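Local coordinates for envelope glycoprotein (Bourbon virus, PDB 5ZKX) that probably drives virus entry by fusing the viral envelope with a host membrane, as a trimeric class III fusion protein akin to baculovirus gp64, seen here after fusion, at residues K233-D238 against F242-S247; V25-I30 against T403-Q408; G249-C252 against C257-N260; L253-Y258 against A411-G416. All blocks are in the same frame, centred on the assembly; numbering follows the deposited sequence.

In the fold
All four contacts reach one mixed sheet: contacts 1 and 3 lie on it with both segments, contacts 2 and 4 with one each. Contact 1 is the hairpin of strands 234-238 and 241-245; contact 3, about 10 Å away between centres, is the next hairpin along the chain, strands 250-252 and 256-260. Contacts 2 and 4, about 22 Å apart between centres, tie strand 26-36 and the second hairpin to the extended 403-416 region that comes much later in the sequence. Contacts 1 and 3 are nested inside the loop closed by contact 2. That late region also touches the neighbouring subunits, so it bridges the sheet and the trimer core, consistent with a postfusion assembly.

Contact 1 of 4, residues K233-D238 against F242-S247; sequences KFHCKD and FFEFPS
His235 and Glu244 sit directly across from each other as a non-hydrogen-bonded antiparallel pair, their CA atoms 4.6 Å apart, and the strands 234-238 and 241-245 run antiparallel but twisted, with 144° between their directions. The ladder is uneven. Cys236 N gives a nearly straight bond to Phe243 O at 2.9 Å, and Phe245 N reaches Phe234 O at 2.8 Å along a more bent path, while the return bond from Phe243 N to Cys236 O is weak.

On one face, Glu244 stretches its chain out toward Lys233, where OE2 and Lys233 NZ form a loose salt bridge of 3.4 Å; a water that accepts from NZ and donates to OE2 braces the pair. The Glu244 carboxylate also passes the His235 imidazole, which is turned 68° from it and whose buried ND1 has no partner in the model. Further along, the methylenes of Lys237 run beside the Phe242 ring, CD coming to 3.3 Å from CE2, before the amine turns to the carbonyl of Gly239.

The other face is sulfur and aromatic. Cys236 CB lies over the Phe243 ring in a CH-pi contact, 4.2 Å from its centroid, and SG, which is disulfide-bonded to Cys208, rests 3.6 Å from Phe245 CB. Asp238 CB meets the edge of the Phe243 ring, while its carboxylate turns to Tyr258, Lys34 and Lys204. Phe243 in turn stacks on Tyr258. This is a short beta hairpin at the margin of the mixed sheet, cross-linked by disulfide to neighbouring strand 200-210.

Contact 2 of 4, residues V25-I30 against T403-Q408; sequences VSRLQI and TLWLPQ
Arg27 reaches Trp405 by running straight out through CD and then folding sharply at chi3 (-26°), a turn that lays its guanidinium down flat instead of pointing it end-on at the indole. Trp405 meets it halfway: with CG opposite the backbone N (chi1 168°), the indole projects from its extended loop toward strand 26-36. The backbones themselves stay well apart, the CA atoms of Arg27 and Trp405 being 10.3 Å from each other, so everything here is done by two long side chains.

The two flat groups are stacked with their planes only 6° apart. Arg27 CZ lies 3.5 Å from Trp405 CE3 and 3.8 Å from the centroid of the six-membered ring, a well-formed cation-pi contact. NE sits over the middle of the indole and NH2 over the CE3–CZ3 side. Behind the guanidinium, CD adds a CH-pi contact over the same ring, close to CH2. No hydrogen bond joins the two segments, and NE, buried by the stack, has no partner in the model.

Beneath Arg27, strand 26-36 pairs with strand 200-210, whose Phe209 also touches the arginine. On the other side, the 403-408 loop lies against helix 284-329 of two neighbouring subunits: Trp405 NE1 bonds weakly to Ser300 of the second subunit, and Pro407 O accepts from Arg302 of the third.

Contact 3 of 4, residues G249-C252 against C257-N260; sequences GFIC and CYKN
Cys252 and Cys257 close a disulfide-bridged beta hairpin, strands 250-252 and 256-260 running almost exactly antiparallel at 177°. The cystine spans a non-hydrogen-bonded pair, CA to CA 3.9 Å, with both sulfurs swung opposite their own carbonyl carbons so that they meet on one face of the sheet.

Backbone bonds do the rest of the zipping. Ile251 and Tyr258 exchange two, Tyr258 N to Ile251 O at 2.7 Å and Ile251 N to Tyr258 O at 3.0 Å, and Asn260 N adds a third to Gly249 O at 2.7 Å. Gly249 takes a positive phi here, close against Asn260.

Apolar packing differs between the faces. Beside the disulfide, the extended Lys259 chain crosses the Phe250 ring, while its amine goes on to bond Asn266 O; any cation-pi pull from NZ is long and weak at most. On the reverse face, Ile251 CG2 stands at the edge of the Tyr258 ring, 4.1 Å from Tyr258 CB.

The Phe250 ring is touched in two ways: Lys259 CG sits over one face, 3.9 Å from the centroid, and Tyr258 O lies in plane at the ring's edge, 3.6 Å from CD2.

Contact 4 of 4, residues L253-Y258 against A411-G416; sequences LPDACY and AAKVEG
Asp255 and Lys413 make the whole contact, one acidic and one basic side chain approaching from opposite directions. Asp255 turns its CG between the backbone N and the carbonyl carbon (chi1 55°), which lifts the carboxylate off the hairpin turn. Lys413 runs out extended and then bends at chi3 (-54°), carrying NZ toward that carboxylate. The result is a salt bridge through OD2, with OD1 the more distant oxygen. The modelled separation, 2.3 Å from Asp255 OD2 to Lys413 NZ, is too short to be real, so the pairing is credible but the exact placing of both atoms is doubtful.

The tight side of this contact is polar. As modelled, Lys413 NZ also bonds Asn241 OD1, and Asn241 ND2 gives a weak bond to Asp255 OD2, though the doubt about NZ and OD2 extends to these bonds. Behind Asp255, the turn closes on itself through Leu253 N to Ala256 O at 2.6 Å, with a weak bond returning from Ala256 N to Leu253 O; Pro254 and Asp255 fill the corners of what is close to a type I turn.

Elsewhere the segments barely approach each other, and just 73 Å² is buried at this surface site. Glu415 OE2 lies 5.6 Å from Asp255 OD2, a like charge that it does not touch, and OE1 makes long, weak ion pairs with Lys278 and Arg153.

The turn links strands 250-252 and 256-260, the latter also flanked by strand 26-36. Across the contact, the 411-416 segment leans on helix 284-329 of the second subunit, where Asp286 accepts from the backbone N atoms of Glu415 and Gly416, and on Ile291 of the third.

Contact 1 of 4, residues K233-D238 against F242-S247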
# COMPACT_ATOMS: atom_id res chain seq x y z
N LYS A 233 23.95 -4.97 -11.03
CA LYS A 233 22.63 -4.48 -10.66
C LYS A 233 22.54 -3.00 -10.98
O LYS A 233 23.45 -2.23 -10.64
CB LYS A 233 22.34 -4.71 -9.17
CG LYS A 233 22.33 -6.17 -8.74
CD LYS A 233 20.98 -6.83 -9.01
CE LYS A 233 20.93 -8.24 -8.45
NZ LYS A 233 19.58 -8.85 -8.58
N PHE A 234 21.46 -2.60 -11.65
CA PHE A 234 21.20 -1.20 -11.96
C PHE A 234 19.87 -0.81 -11.33
O PHE A 234 18.84 -1.44 -11.60
CB PHE A 234 21.16 -0.96 -13.47
CG PHE A 234 22.44 -1.30 -14.19
CD1 PHE A 234 23.38 -0.32 -14.44
CD2 PHE A 234 22.68 -2.59 -14.62
CE1 PHE A 234 24.56 -0.63 -15.10
CE2 PHE A 234 23.86 -2.91 -15.28
CZ PHE A 234 24.79 -1.93 -15.53
N HIS A 235 19.89 0.23 -10.49
CA HIS A 235 18.70 0.74 -9.83
C HIS A 235 18.43 2.13 -10.39
O HIS A 235 19.18 3.08 -10.10
CB HIS A 235 18.88 0.76 -8.32
CG HIS A 235 19.26 -0.57 -7.75
ND1 HIS A 235 18.35 -1.57 -7.52
CD2 HIS A 235 20.47 -1.07 -7.37
CE1 HIS A 235 18.97 -2.63 -7.03
NE2 HIS A 235 20.25 -2.35 -6.93
N CYS A 236 17.38 2.26 -11.18
CA CYS A 236 17.18 3.44 -12.01
C CYS A 236 15.98 4.25 -11.55
O CYS A 236 15.24 3.88 -10.63
CB CYS A 236 17.01 3.03 -13.48
SG CYS A 236 18.47 2.21 -14.15
N LYS A 237 15.80 5.38 -12.21
CA LYS A 237 14.72 6.31 -11.93
C LYS A 237 14.36 7.03 -13.22
O LYS A 237 15.23 7.34 -14.03
CB LYS A 237 15.13 7.32 -10.84
CG LYS A 237 14.28 8.57 -10.77
CD LYS A 237 14.70 9.44 -9.60
CE LYS A 237 14.57 10.92 -9.92
NZ LYS A 237 13.41 11.21 -10.81
N ASP A 238 13.06 7.25 -13.42
CA ASP A 238 12.60 8.04 -14.56
C ASP A 238 11.35 8.79 -14.11
O ASP A 238 10.25 8.22 -14.09
CB ASP A 238 12.31 7.17 -15.78
CG ASP A 238 11.79 7.98 -16.95
OD1 ASP A 238 12.09 9.18 -17.03
OD2 ASP A 238 11.05 7.41 -17.78
N PHE A 242 10.45 4.05 -10.68
CA PHE A 242 11.67 3.51 -10.10
C PHE A 242 11.69 2.01 -10.33
O PHE A 242 10.71 1.32 -10.02
CB PHE A 242 11.76 3.83 -8.61
CG PHE A 242 11.69 5.29 -8.30
CD1 PHE A 242 10.48 5.95 -8.24
CD2 PHE A 242 12.85 6.02 -8.09
CE1 PHE A 242 10.41 7.29 -7.96
CE2 PHE A 242 12.79 7.36 -7.81
CZ PHE A 242 11.57 8.00 -7.75
N PHE A 243 12.80 1.50 -10.86
CA PHE A 243 12.82 0.13 -11.34
C PHE A 243 14.26 -0.35 -11.44
O PHE A 243 15.19 0.44 -11.63
CB PHE A 243 12.14 0.01 -12.71
CG PHE A 243 12.68 0.97 -13.74
CD1 PHE A 243 12.22 2.28 -13.81
CD2 PHE A 243 13.64 0.56 -14.65
CE1 PHE A 243 12.71 3.16 -14.75
CE2 PHE A 243 14.13 1.44 -15.59
CZ PHE A 243 13.67 2.73 -15.64
N GLU A 244 14.42 -1.66 -11.31
CA GLU A 244 15.70 -2.33 -11.50
C GLU A 244 15.90 -2.61 -12.98
O GLU A 244 15.12 -3.36 -13.58
CB GLU A 244 15.72 -3.63 -10.69
CG GLU A 244 17.09 -4.15 -10.34
CD GLU A 244 17.02 -5.34 -9.41
OE1 GLU A 244 16.42 -5.21 -8.32
OE2 GLU A 244 17.54 -6.41 -9.77
N PHE A 245 16.91 -2.00 -13.57
CA PHE A 245 17.17 -2.20 -15.00
C PHE A 245 17.84 -3.56 -15.22
O PHE A 245 18.86 -3.84 -14.59
CB PHE A 245 18.04 -1.08 -15.56
CG PHE A 245 17.87 -0.87 -17.03
CD1 PHE A 245 16.62 -0.71 -17.59
CD2 PHE A 245 18.98 -0.84 -17.87
CE1 PHE A 245 16.46 -0.51 -18.94
CE2 PHE A 245 18.83 -0.65 -19.23
CZ PHE A 245 17.57 -0.49 -19.76
N PRO A 246 17.31 -4.39 -16.11
CA PRO A 246 17.72 -5.80 -16.15
C PRO A 246 19.05 -6.04 -16.84
O PRO A 246 19.77 -5.10 -17.22
CB PRO A 246 16.58 -6.47 -16.92
CG PRO A 246 16.14 -5.41 -17.87
CD PRO A 246 16.29 -4.09 -17.13
N SER A 247 19.38 -7.32 -17.02
CA SER A 247 20.65 -7.71 -17.62
C SER A 247 20.75 -7.24 -19.06
O SER A 247 21.74 -6.60 -19.45
CB SER A 247 20.81 -9.23 -17.53
OG SER A 247 19.59 -9.88 -17.87
O HOH W 1 17.30 -7.96 -7.48

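Contact 2 of 4, residues V25-I30 against T403-Q408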
# COMPACT_ATOMS: atom_id res chain seq x y z
N VAL A 25 29.45 1.23 -6.32
CA VAL A 25 28.30 2.02 -6.73
C VAL A 25 28.77 3.24 -7.50
O VAL A 25 29.52 4.08 -6.97
CB VAL A 25 27.43 2.43 -5.54
CG1 VAL A 25 26.32 3.37 -6.03
CG2 VAL A 25 26.83 1.19 -4.89
N SER A 26 28.33 3.35 -8.75
CA SER A 26 28.58 4.51 -9.58
C SER A 26 27.25 5.09 -10.05
O SER A 26 26.21 4.44 -10.00
CB SER A 26 29.45 4.15 -10.79
OG SER A 26 28.85 3.12 -11.57
N ARG A 27 27.30 6.34 -10.50
CA ARG A 27 26.13 7.02 -11.03
C ARG A 27 26.22 7.03 -12.55
O ARG A 27 27.21 7.52 -13.12
CB ARG A 27 26.02 8.44 -10.49
CG ARG A 27 24.60 8.86 -10.16
CD ARG A 27 24.56 10.26 -9.60
NE ARG A 27 25.82 10.63 -8.96
CZ ARG A 27 26.51 11.73 -9.25
NH1 ARG A 27 27.65 11.99 -8.62
NH2 ARG A 27 26.07 12.57 -10.18
N LEU A 28 25.20 6.49 -13.21
CA LEU A 28 25.18 6.37 -14.66
C LEU A 28 24.00 7.12 -15.24
O LEU A 28 22.92 7.16 -14.64
CB LEU A 28 25.11 4.90 -15.08
CG LEU A 28 26.42 4.10 -15.06
CD1 LEU A 28 26.11 2.62 -15.03
CD2 LEU A 28 27.28 4.45 -16.27
N GLN A 29 24.21 7.72 -16.40
CA GLN A 29 23.13 8.24 -17.24
C GLN A 29 23.01 7.27 -18.41
O GLN A 29 23.85 7.26 -19.31
CB GLN A 29 23.43 9.66 -17.71
CG GLN A 29 23.50 10.68 -16.60
CD GLN A 29 22.13 11.22 -16.23
OE1 GLN A 29 21.15 11.00 -16.94
NE2 GLN A 29 22.06 11.94 -15.12
N ILE A 30 21.98 6.43 -18.36
CA ILE A 30 21.82 5.35 -19.33
C ILE A 30 20.92 5.82 -20.46
O ILE A 30 19.78 6.24 -20.23
CB ILE A 30 21.27 4.09 -18.66
CG1 ILE A 30 22.27 3.56 -17.63
CG2 ILE A 30 20.96 3.02 -19.71
CD1 ILE A 30 21.93 2.20 -17.07
N THR A 403 32.44 18.97 -5.37
CA THR A 403 31.15 19.25 -4.74
C THR A 403 30.50 17.95 -4.28
O THR A 403 30.58 16.92 -4.95
CB THR A 403 30.23 19.99 -5.71
OG1 THR A 403 30.25 19.34 -6.99
CG2 THR A 403 30.69 21.43 -5.87
N LEU A 404 29.86 18.02 -3.11
CA LEU A 404 29.33 16.82 -2.47
C LEU A 404 28.03 16.39 -3.14
O LEU A 404 27.10 17.18 -3.30
CB LEU A 404 29.10 17.09 -0.98
CG LEU A 404 28.50 15.95 -0.17
CD1 LEU A 404 29.41 14.73 -0.21
CD2 LEU A 404 28.24 16.39 1.26
N TRP A 405 27.98 15.12 -3.53
CA TRP A 405 26.75 14.54 -4.07
C TRP A 405 25.70 14.46 -2.98
O TRP A 405 25.92 13.82 -1.94
CB TRP A 405 27.04 13.15 -4.63
CG TRP A 405 25.80 12.37 -4.93
CD1 TRP A 405 25.35 11.26 -4.28
CD2 TRP A 405 24.85 12.64 -5.97
NE1 TRP A 405 24.17 10.83 -4.84
CE2 TRP A 405 23.85 11.66 -5.88
CE3 TRP A 405 24.75 13.62 -6.96
CZ2 TRP A 405 22.76 11.63 -6.75
CZ3 TRP A 405 23.67 13.59 -7.82
CH2 TRP A 405 22.69 12.60 -7.71
N LEU A 406 24.55 15.09 -3.21
CA LEU A 406 23.46 15.06 -2.25
C LEU A 406 22.28 14.28 -2.82
O LEU A 406 21.84 14.56 -3.94
CB LEU A 406 23.00 16.48 -1.90
CG LEU A 406 24.01 17.38 -1.17
CD1 LEU A 406 23.44 18.77 -1.00
CD2 LEU A 406 24.39 16.78 0.18
N PRO A 407 21.77 13.28 -2.09
CA PRO A 407 20.57 12.57 -2.55
C PRO A 407 19.42 13.54 -2.78
O PRO A 407 19.02 14.29 -1.89
CB PRO A 407 20.27 11.60 -1.40
CG PRO A 407 21.58 11.41 -0.72
CD PRO A 407 22.32 12.70 -0.86
N GLN A 408 18.88 13.53 -4.00
CA GLN A 408 17.80 14.42 -4.34
C GLN A 408 16.47 13.87 -3.82
O GLN A 408 16.37 12.73 -3.38
CB GLN A 408 17.75 14.64 -5.85
CG GLN A 408 19.12 14.83 -6.48
CD GLN A 408 19.07 15.61 -7.77
OE1 GLN A 408 19.57 15.16 -8.81
NE2 GLN A 408 18.46 16.79 -7.73

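Contact 3 of 4, residues G249-C252 against C257-N260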
# COMPACT_ATOMS: atom_id res chain seq x y z
N GLY A 249 19.21 -5.02 -20.78
CA GLY A 249 18.87 -3.65 -21.13
C GLY A 249 17.56 -3.51 -21.87
O GLY A 249 17.47 -2.80 -22.88
N PHE A 250 16.53 -4.20 -21.39
CA PHE A 250 15.19 -4.12 -21.97
C PHE A 250 14.20 -4.53 -20.90
O PHE A 250 14.23 -5.67 -20.44
CB PHE A 250 15.07 -5.01 -23.20
CG PHE A 250 13.88 -4.71 -24.07
CD1 PHE A 250 13.54 -5.55 -25.11
CD2 PHE A 250 13.11 -3.58 -23.85
CE1 PHE A 250 12.44 -5.29 -25.92
CE2 PHE A 250 12.01 -3.31 -24.65
CZ PHE A 250 11.68 -4.16 -25.68
N ILE A 251 13.33 -3.60 -20.50
CA ILE A 251 12.33 -3.88 -19.47
C ILE A 251 11.07 -3.10 -19.80
O ILE A 251 11.12 -1.99 -20.35
CB ILE A 251 12.85 -3.52 -18.05
CG1 ILE A 251 11.87 -3.99 -16.98
CG2 ILE A 251 13.14 -2.03 -17.93
CD1 ILE A 251 12.27 -3.62 -15.57
N CYS A 252 9.92 -3.69 -19.49
CA CYS A 252 8.62 -3.06 -19.70
C CYS A 252 7.91 -2.92 -18.36
O CYS A 252 7.71 -3.91 -17.65
CB CYS A 252 7.76 -3.86 -20.67
SG CYS A 252 8.12 -3.56 -22.41
N CYS A 257 8.07 1.21 -21.54
CA CYS A 257 9.14 0.25 -21.76
C CYS A 257 10.45 1.00 -21.98
O CYS A 257 10.47 2.06 -22.62
CB CYS A 257 8.85 -0.66 -22.95
SG CYS A 257 7.39 -1.69 -22.75
N TYR A 258 11.54 0.46 -21.43
CA TYR A 258 12.86 1.07 -21.52
C TYR A 258 13.80 0.09 -22.19
O TYR A 258 14.10 -0.98 -21.64
CB TYR A 258 13.38 1.44 -20.13
CG TYR A 258 12.51 2.42 -19.39
CD1 TYR A 258 11.55 1.98 -18.49
CD2 TYR A 258 12.64 3.79 -19.58
CE1 TYR A 258 10.74 2.87 -17.80
CE2 TYR A 258 11.84 4.68 -18.90
CZ TYR A 258 10.90 4.22 -18.02
OH TYR A 258 10.10 5.11 -17.34
N LYS A 259 14.29 0.45 -23.38
CA LYS A 259 15.23 -0.38 -24.11
C LYS A 259 16.55 0.36 -24.23
O LYS A 259 16.60 1.50 -24.70
CB LYS A 259 14.71 -0.76 -25.50
CG LYS A 259 15.49 -1.90 -26.13
CD LYS A 259 14.95 -2.25 -27.49
CE LYS A 259 15.32 -3.68 -27.87
NZ LYS A 259 15.24 -3.90 -29.33
N ASN A 260 17.62 -0.30 -23.81
CA ASN A 260 18.96 0.26 -23.95
C ASN A 260 19.39 0.17 -25.41
O ASN A 260 19.48 -0.92 -25.97
CB ASN A 260 19.93 -0.50 -23.05
CG ASN A 260 21.26 0.19 -22.92
OD1 ASN A 260 21.38 1.39 -23.15
ND2 ASN A 260 22.28 -0.57 -22.54

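Contact 4 of 4, residues L253-Y258 against A411-G416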
# COMPACT_ATOMS: atom_id res chain seq x y z
N LEU A 253 7.56 -1.69 -18.02
CA LEU A 253 6.66 -1.40 -16.91
C LEU A 253 5.24 -1.26 -17.44
O LEU A 253 5.01 -1.25 -18.65
CB LEU A 253 7.12 -0.12 -16.21
CG LEU A 253 8.56 -0.08 -15.69
CD1 LEU A 253 8.82 1.23 -14.96
CD2 LEU A 253 8.84 -1.27 -14.79
N PRO A 254 4.24 -1.19 -16.55
CA PRO A 254 2.87 -0.96 -17.02
C PRO A 254 2.72 0.16 -18.03
O PRO A 254 2.14 -0.04 -19.10
CB PRO A 254 2.12 -0.65 -15.72
CG PRO A 254 2.82 -1.47 -14.70
CD PRO A 254 4.27 -1.53 -15.11
N ASP A 255 3.26 1.34 -17.73
CA ASP A 255 3.03 2.53 -18.54
C ASP A 255 4.14 2.81 -19.55
O ASP A 255 3.94 3.66 -20.42
CB ASP A 255 2.86 3.76 -17.64
CG ASP A 255 4.02 3.95 -16.69
OD1 ASP A 255 4.77 2.99 -16.47
OD2 ASP A 255 4.19 5.07 -16.16
N ALA A 256 5.28 2.13 -19.46
CA ALA A 256 6.39 2.45 -20.34
C ALA A 256 7.36 1.28 -20.42
O ALA A 256 7.47 0.48 -19.49
CB ALA A 256 7.13 3.72 -19.88
N CYS A 257 8.07 1.21 -21.54
CA CYS A 257 9.14 0.25 -21.76
C CYS A 257 10.45 1.00 -21.98
O CYS A 257 10.47 2.06 -22.62
CB CYS A 257 8.85 -0.66 -22.95
SG CYS A 257 7.39 -1.69 -22.75
N TYR A 258 11.54 0.46 -21.43
CA TYR A 258 12.86 1.07 -21.52
C TYR A 258 13.80 0.09 -22.19
O TYR A 258 14.10 -0.98 -21.64
CB TYR A 258 13.38 1.44 -20.13
CG TYR A 258 12.51 2.42 -19.39
CD1 TYR A 258 11.55 1.98 -18.49
CD2 TYR A 258 12.64 3.79 -19.58
CE1 TYR A 258 10.74 2.87 -17.80
CE2 TYR A 258 11.84 4.68 -18.90
CZ TYR A 258 10.90 4.22 -18.02
OH TYR A 258 10.10 5.11 -17.34
N ALA A 411 9.73 10.92 -5.24
CA ALA A 411 8.32 10.66 -4.97
C ALA A 411 7.82 9.62 -5.96
O ALA A 411 7.69 9.91 -7.15
CB ALA A 411 7.49 11.94 -5.06
N ALA A 412 7.52 8.42 -5.47
CA ALA A 412 7.08 7.33 -6.32
C ALA A 412 5.63 7.53 -6.76
O ALA A 412 4.83 8.18 -6.08
CB ALA A 412 7.22 5.99 -5.60
N LYS A 413 5.30 6.95 -7.91
CA LYS A 413 3.96 7.06 -8.48
C LYS A 413 3.02 6.04 -7.84
O LYS A 413 3.34 4.85 -7.76
CB LYS A 413 4.02 6.86 -9.99
CG LYS A 413 2.67 6.97 -10.68
CD LYS A 413 2.72 6.31 -12.04
CE LYS A 413 3.86 6.87 -12.87
NZ LYS A 413 3.94 6.22 -14.20
N VAL A 414 1.85 6.51 -7.41
CA VAL A 414 0.83 5.66 -6.79
C VAL A 414 -0.45 5.81 -7.61
O VAL A 414 -1.01 6.90 -7.70
CB VAL A 414 0.58 6.04 -5.32
CG1 VAL A 414 -0.54 5.20 -4.74
CG2 VAL A 414 1.85 5.88 -4.50
N GLU A 415 -0.93 4.69 -8.17
CA GLU A 415 -2.08 4.72 -9.07
C GLU A 415 -3.25 3.85 -8.63
O GLU A 415 -4.36 4.08 -9.12
CB GLU A 415 -1.66 4.30 -10.49
CG GLU A 415 -0.99 5.40 -11.29
CD GLU A 415 -0.90 5.07 -12.77
OE1 GLU A 415 -1.04 3.88 -13.13
OE2 GLU A 415 -0.70 6.00 -13.58
N GLY A 416 -3.05 2.88 -7.76
CA GLY A 416 -4.14 2.04 -7.31
C GLY A 416 -4.30 0.78 -8.14
O GLY A 416 -3.42 0.39 -8.91